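Local coordinates for Lin1840 protein (Listeria innocua serovar 6a, PDB 4ZOC) that probably hydrolyses terminal, non-reducing beta-D-glucosyl residues, releasing beta-D-glucose, and takes part in the metabolism of beta-1,2-glucans, at residues A[352-355]-A[356-359]; A[441-444]-A[445-448]; A[480-484]-A[485-489]. The protein carries 2 engineered substitutions. All blocks are in the same frame, centred on the assembly; numbering follows the deposited sequence.

Contact 1. Residues A[352-355]-A[356-359]; sequences NDRT and KDIL
Arg354 takes hold of Asp357 with the side of its guanidinium rather than its end: NE and NH2 both donate to the single oxygen OD2, NE at 2.8 Å. OD2 lies at the edge of the guanidinium, in its plane, but the two flat groups are turned 57° apart, and the nitrogens reach OD2 from its anti side, somewhat out of the carboxylate plane. The bend of the arginine chain at chi3 (42°) brings NE and NH2 round to OD2. Arginine suits this buried place because NH1 remains available for Thr127 OG1 of helix 112-128, which ties the turn to that helix.

Beneath the salt bridge the backbone closes on itself. Asp357 N donates to Arg354 O at 3.0 Å, and Ile358 N to Thr355 O at 3.1 Å. Water 2 links Thr355 O to Ile358 O, and water 1 joins Asp353 O to Lys356 N.

On the exposed side, Asp353 OD1 accepts from both Thr355 N (2.7 Å) and Thr355 OG1 (2.6 Å), a short acidic side chain well matched to two donors so near in sequence. The result is an Asx turn leading into a short 3-10 turn, in the loop between helices 322-338 and 361-374.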
# COMPACT_ATOMS: atom_id res chain seq x y z
N ASN A 352 -5.56 21.44 -47.93
CA ASN A 352 -6.67 21.82 -47.10
C ASN A 352 -6.12 22.26 -45.75
O ASN A 352 -5.97 21.44 -44.82
CB ASN A 352 -7.68 20.70 -46.93
CG ASN A 352 -8.88 21.12 -46.13
OD1 ASN A 352 -9.22 22.29 -46.08
ND2 ASN A 352 -9.52 20.20 -45.48
N ASP A 353 -5.82 23.55 -45.64
CA ASP A 353 -5.40 24.12 -44.34
C ASP A 353 -6.61 24.19 -43.41
O ASP A 353 -7.62 24.74 -43.77
CB ASP A 353 -4.70 25.47 -44.54
CG ASP A 353 -4.27 26.11 -43.23
OD1 ASP A 353 -5.05 26.17 -42.25
OD2 ASP A 353 -3.17 26.61 -43.18
N ARG A 354 -6.52 23.52 -42.27
CA ARG A 354 -7.61 23.43 -41.29
C ARG A 354 -7.32 24.21 -40.02
O ARG A 354 -7.90 23.88 -38.97
CB ARG A 354 -7.87 21.94 -40.93
CG ARG A 354 -8.27 20.99 -42.11
CD ARG A 354 -8.75 19.56 -41.69
NE ARG A 354 -9.63 19.63 -40.54
CZ ARG A 354 -9.51 18.85 -39.48
NH1 ARG A 354 -8.68 17.81 -39.51
NH2 ARG A 354 -10.23 19.08 -38.43
N THR A 355 -6.53 25.26 -40.12
CA THR A 355 -6.38 26.24 -39.02
C THR A 355 -7.76 26.73 -38.53
O THR A 355 -7.93 27.02 -37.31
CB THR A 355 -5.51 27.50 -39.44
OG1 THR A 355 -4.22 27.11 -39.93
CG2 THR A 355 -5.27 28.52 -38.29
N LYS A 356 -8.74 26.84 -39.44
CA LYS A 356 -10.08 27.39 -39.08
C LYS A 356 -10.77 26.47 -38.04
O LYS A 356 -11.68 26.91 -37.38
CB LYS A 356 -10.92 27.59 -40.33
CG LYS A 356 -11.40 26.31 -40.98
CD LYS A 356 -12.12 26.61 -42.29
CE LYS A 356 -11.17 26.93 -43.46
NZ LYS A 356 -11.95 27.63 -44.52
N ASP A 357 -10.33 25.22 -37.94
CA ASP A 357 -10.91 24.24 -37.03
C ASP A 357 -10.32 24.28 -35.56
O ASP A 357 -10.77 23.52 -34.72
CB ASP A 357 -10.77 22.81 -37.57
CG ASP A 357 -11.66 22.50 -38.81
OD1 ASP A 357 -12.56 23.29 -39.11
OD2 ASP A 357 -11.44 21.43 -39.47
N ILE A 358 -9.34 25.13 -35.31
CA ILE A 358 -8.56 25.18 -34.07
C ILE A 358 -9.00 26.35 -33.24
O ILE A 358 -9.07 27.53 -33.71
CB ILE A 358 -7.07 25.18 -34.36
CG1 ILE A 358 -6.72 23.83 -35.04
CG2 ILE A 358 -6.25 25.27 -33.07
CD1 ILE A 358 -5.33 23.72 -35.62
N LEU A 359 -9.34 26.03 -32.02
CA LEU A 359 -9.69 27.01 -30.99
C LEU A 359 -10.90 27.84 -31.47
O LEU A 359 -10.86 29.03 -31.39
CB LEU A 359 -8.45 27.83 -30.59
CG LEU A 359 -8.52 28.71 -29.34
CD1 LEU A 359 -8.69 27.83 -28.12
CD2 LEU A 359 -7.26 29.55 -29.18
O HOH W 1 -8.37 26.91 -42.26
O HOH W 2 -7.27 28.88 -35.46

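Contact 2. Residues A[441-444]-A[445-448]; sequences ELSE and EDKV
Ser443 and Asp446 exchange hydrogen bonds between side chain and backbone at the start of helix 444-456, a local capping contact on the surface of the C-terminal glycosyl hydrolase family 3 domain, where the chain coming from strand 432-436 turns into the helix. Ser443 occupies the N-cap. Its OG accepts from Asp446 N at 2.9 Å, supplying an acceptor to an amide of the first turn. The torsion chi1 of 67° sets OG between the serine's own N and carbonyl carbon, where it can meet the Asp446 amide. In return Ser443 N donates to Asp446 OD2 at 3.0 Å, almost straight at 177°, although the amide comes from above the carboxylate plane, 42° out of it. Serine and aspartate are short enough to reach each other's backbone, and the negative carboxylate probably also gains from the helix dipole at this end. Water 3 lies between Asp446 OD2 and Glu441 O.

Past the cap the regular pattern takes over, with Lys447 N bonded to Ser443 O and Val448 N to Glu444 O. Lys447, extended beyond CG, lies alongside Glu444 and points the same way; NZ makes a weak salt bridge to OE2 at 3.5 Å, as suits charged side chains at the surface. The methylenes of the same lysine serve an apolar purpose: CE rests against Leu442 CD2 at 3.7 Å, the two side chains crossing at about a right angle. The other leucine branch, CD1, meets Asp446 CB at 3.9 Å, so Leu442 lies across the foot of the helix while also touching Gln488 and Leu489 of helix 484-494. An apolar residue just before the N-cap thus joins two neighbouring helices, beside a reciprocal serine-aspartate pairing that is the classic capping box.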
# COMPACT_ATOMS: atom_id res chain seq x y z
N GLU A 441 4.32 31.30 -0.27
CA GLU A 441 4.74 32.30 0.71
C GLU A 441 3.46 33.02 1.21
O GLU A 441 2.44 33.08 0.51
CB GLU A 441 5.72 33.33 0.05
CG GLU A 441 7.02 32.81 -0.57
CD GLU A 441 7.98 32.28 0.43
OE1 GLU A 441 7.58 32.25 1.66
OE2 GLU A 441 9.08 31.81 0.01
N LEU A 442 3.54 33.56 2.42
CA LEU A 442 2.57 34.51 2.93
C LEU A 442 3.33 35.55 3.74
O LEU A 442 3.74 35.30 4.91
CB LEU A 442 1.50 33.81 3.83
CG LEU A 442 0.46 34.74 4.40
CD1 LEU A 442 -0.32 35.43 3.27
CD2 LEU A 442 -0.50 34.03 5.32
N SER A 443 3.54 36.74 3.14
CA SER A 443 4.32 37.79 3.76
C SER A 443 3.44 38.69 4.59
O SER A 443 2.18 38.71 4.42
CB SER A 443 5.02 38.64 2.69
OG SER A 443 4.07 39.36 1.92
N GLU A 444 4.11 39.51 5.43
CA GLU A 444 3.40 40.61 6.13
C GLU A 444 2.73 41.60 5.19
O GLU A 444 1.60 42.03 5.41
CB GLU A 444 4.30 41.30 7.15
CG GLU A 444 4.86 40.32 8.20
CD GLU A 444 3.72 39.64 8.95
OE1 GLU A 444 2.86 40.36 9.45
OE2 GLU A 444 3.63 38.39 8.96
N GLU A 445 3.42 41.90 4.11
CA GLU A 445 2.91 42.82 3.14
C GLU A 445 1.62 42.24 2.52
O GLU A 445 0.66 42.97 2.28
CB GLU A 445 4.03 43.09 2.11
CG GLU A 445 3.59 44.12 1.06
CD GLU A 445 4.67 44.43 0.03
OE1 GLU A 445 5.80 43.91 0.08
OE2 GLU A 445 4.37 45.20 -0.90
N ASP A 446 1.62 40.92 2.21
CA ASP A 446 0.45 40.26 1.60
C ASP A 446 -0.73 40.40 2.56
O ASP A 446 -1.85 40.65 2.16
CB ASP A 446 0.73 38.76 1.48
CG ASP A 446 1.67 38.37 0.37
OD1 ASP A 446 1.84 39.10 -0.63
OD2 ASP A 446 2.24 37.24 0.51
N LYS A 447 -0.47 40.19 3.85
CA LYS A 447 -1.52 40.21 4.84
C LYS A 447 -2.14 41.60 4.96
O LYS A 447 -3.33 41.72 5.02
CB LYS A 447 -1.03 39.75 6.23
CG LYS A 447 -0.71 38.25 6.38
CD LYS A 447 -0.15 38.06 7.76
CE LYS A 447 0.13 36.61 7.96
NZ LYS A 447 0.75 36.43 9.29
N VAL A 448 -1.31 42.63 4.92
CA VAL A 448 -1.80 43.99 4.93
C VAL A 448 -2.67 44.23 3.71
O VAL A 448 -3.77 44.75 3.84
CB VAL A 448 -0.63 45.00 5.03
CG1 VAL A 448 -1.09 46.41 4.67
CG2 VAL A 448 -0.05 44.97 6.45
O HOH W 3 2.76 35.38 -1.11
O HOH W 4 5.21 39.78 -0.31

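Contact 3. Residues A[480-484]-A[485-489]; sequences IRLPE and AQYQL
Arg481, in the loop before helix 484-494, forms a cation-pi stack with Tyr487 of the helix; Pro483 is the N-cap. The guanidinium lies nearly flat on the ring, with planes 19° apart and centres separated by 3.9 Å, and NH2 sits over the ring centre. Arginine can stack in this way and still use the edge of its head for bonds: NH2 donates to Glu484 OE1 at 2.9 Å on the syn lone pair, close to the guanidinium plane, while NH1 forms salt bridges with Glu511 and Glu514. Glu484 reaches the arginine by a bend at chi2 (65°), which brings OE1 to NH2.

Among the backbone bonds, Gln486 N donates to Pro483 O and Gln488 N to Glu484 O. Proline fits the N-cap because its missing N-H costs the helix nothing there.

Apolar packing adds Leu482, whose CB rests on Tyr487 CE2 at 3.7 Å; its CD1 lies against the amide oxygen OE1 of Gln486. The amide of Gln486 is buried but bonded on both sides, OE1 to Gly465 N and NE2 to Tyr439 O; a glutamine can serve a donor and an acceptor at once.

The tyrosine hydroxyl ties this turn to the preceding loop: besides its bond to Glu511 O, Tyr487 OH accepts from Leu482 N at 3.2 Å, with an angle of 152° at the hydrogen.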
# COMPACT_ATOMS: atom_id res chain seq x y z
N ILE A 480 0.04 14.89 0.82
CA ILE A 480 -0.91 15.45 -0.13
C ILE A 480 -1.60 16.72 0.45
O ILE A 480 -2.85 16.75 0.68
CB ILE A 480 -1.96 14.40 -0.58
CG1 ILE A 480 -2.64 13.73 0.60
CG2 ILE A 480 -1.26 13.36 -1.44
CD1 ILE A 480 -4.07 13.38 0.29
N ARG A 481 -0.77 17.73 0.60
CA ARG A 481 -1.14 19.03 1.12
C ARG A 481 -0.67 20.12 0.17
O ARG A 481 0.28 19.94 -0.56
CB ARG A 481 -0.55 19.22 2.52
CG ARG A 481 -1.24 18.45 3.61
CD ARG A 481 -0.56 18.72 4.92
NE ARG A 481 -0.76 20.06 5.44
CZ ARG A 481 -1.80 20.42 6.17
NH1 ARG A 481 -2.80 19.60 6.36
NH2 ARG A 481 -1.89 21.67 6.64
N LEU A 482 -1.41 21.24 0.16
CA LEU A 482 -0.93 22.44 -0.45
C LEU A 482 0.22 22.95 0.36
O LEU A 482 0.46 22.47 1.50
CB LEU A 482 -2.05 23.50 -0.42
CG LEU A 482 -3.34 23.33 -1.21
CD1 LEU A 482 -4.30 24.40 -0.87
CD2 LEU A 482 -3.04 23.40 -2.66
N PRO A 483 1.00 23.85 -0.19
CA PRO A 483 2.01 24.55 0.63
C PRO A 483 1.42 25.11 1.88
O PRO A 483 0.25 25.61 1.88
CB PRO A 483 2.56 25.61 -0.30
CG PRO A 483 2.27 25.14 -1.70
CD PRO A 483 1.03 24.28 -1.60
N GLU A 484 2.13 24.99 3.01
CA GLU A 484 1.51 25.42 4.26
C GLU A 484 1.10 26.91 4.27
O GLU A 484 0.14 27.28 4.94
CB GLU A 484 2.44 25.07 5.41
CG GLU A 484 1.85 25.36 6.75
CD GLU A 484 0.63 24.52 7.13
OE1 GLU A 484 0.42 23.41 6.46
OE2 GLU A 484 -0.03 24.97 8.17
N ALA A 485 1.79 27.76 3.49
CA ALA A 485 1.41 29.16 3.33
C ALA A 485 -0.02 29.34 2.87
O ALA A 485 -0.66 30.33 3.23
CB ALA A 485 2.36 29.84 2.37
N GLN A 486 -0.55 28.41 2.07
CA GLN A 486 -1.93 28.50 1.65
C GLN A 486 -2.93 28.16 2.76
O GLN A 486 -3.94 28.80 2.87
CB GLN A 486 -2.19 27.65 0.40
CG GLN A 486 -1.32 28.13 -0.77
CD GLN A 486 -1.76 27.56 -2.10
OE1 GLN A 486 -2.95 27.34 -2.32
NE2 GLN A 486 -0.81 27.31 -2.99
N TYR A 487 -2.64 27.17 3.58
CA TYR A 487 -3.47 26.93 4.75
C TYR A 487 -3.35 28.10 5.71
O TYR A 487 -4.39 28.52 6.27
CB TYR A 487 -3.10 25.63 5.49
CG TYR A 487 -3.27 24.37 4.65
CD1 TYR A 487 -4.47 23.75 4.59
CD2 TYR A 487 -2.19 23.80 3.97
CE1 TYR A 487 -4.66 22.60 3.82
CE2 TYR A 487 -2.38 22.69 3.16
CZ TYR A 487 -3.58 22.07 3.13
OH TYR A 487 -3.70 20.90 2.37
N GLN A 488 -2.17 28.69 5.84
CA GLN A 488 -2.04 29.89 6.69
C GLN A 488 -2.89 31.04 6.15
O GLN A 488 -3.45 31.81 6.92
CB GLN A 488 -0.56 30.33 6.87
CG GLN A 488 0.34 29.31 7.56
CD GLN A 488 1.81 29.58 7.26
OE1 GLN A 488 2.18 30.59 6.59
NE2 GLN A 488 2.66 28.73 7.77
N LEU A 489 -2.88 31.23 4.85
CA LEU A 489 -3.74 32.25 4.23
C LEU A 489 -5.20 32.04 4.49
O LEU A 489 -5.91 32.98 4.83
CB LEU A 489 -3.42 32.36 2.69
CG LEU A 489 -4.23 33.33 1.89
CD1 LEU A 489 -4.17 34.75 2.42
CD2 LEU A 489 -3.76 33.31 0.40

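Overall arrangement
Contacts 2 and 3 both mark helix starts in the C-terminal family 3 domain and touch directly, the backbone at 441-442 packing on Ala485 CB. Their centres are about 14 Å apart. Contact 1 stands alone in a surface loop, about 26 Å from contact 3 at the nearest atoms. Contact 2 is also at the surface, whereas contact 3 is partly buried, and the chemistry follows: a salt bridge, an Asx turn and waters secure contact 1, a capping box contact 2, while contact 3 relies on a stacked aromatic ring and the hydrogen bonds of a buried glutamine amide. Arginine salt bridges recur in contacts 1 and 3, the guanidinium edge-on to a carboxylate in contact 1 and stacked on a ring in contact 3.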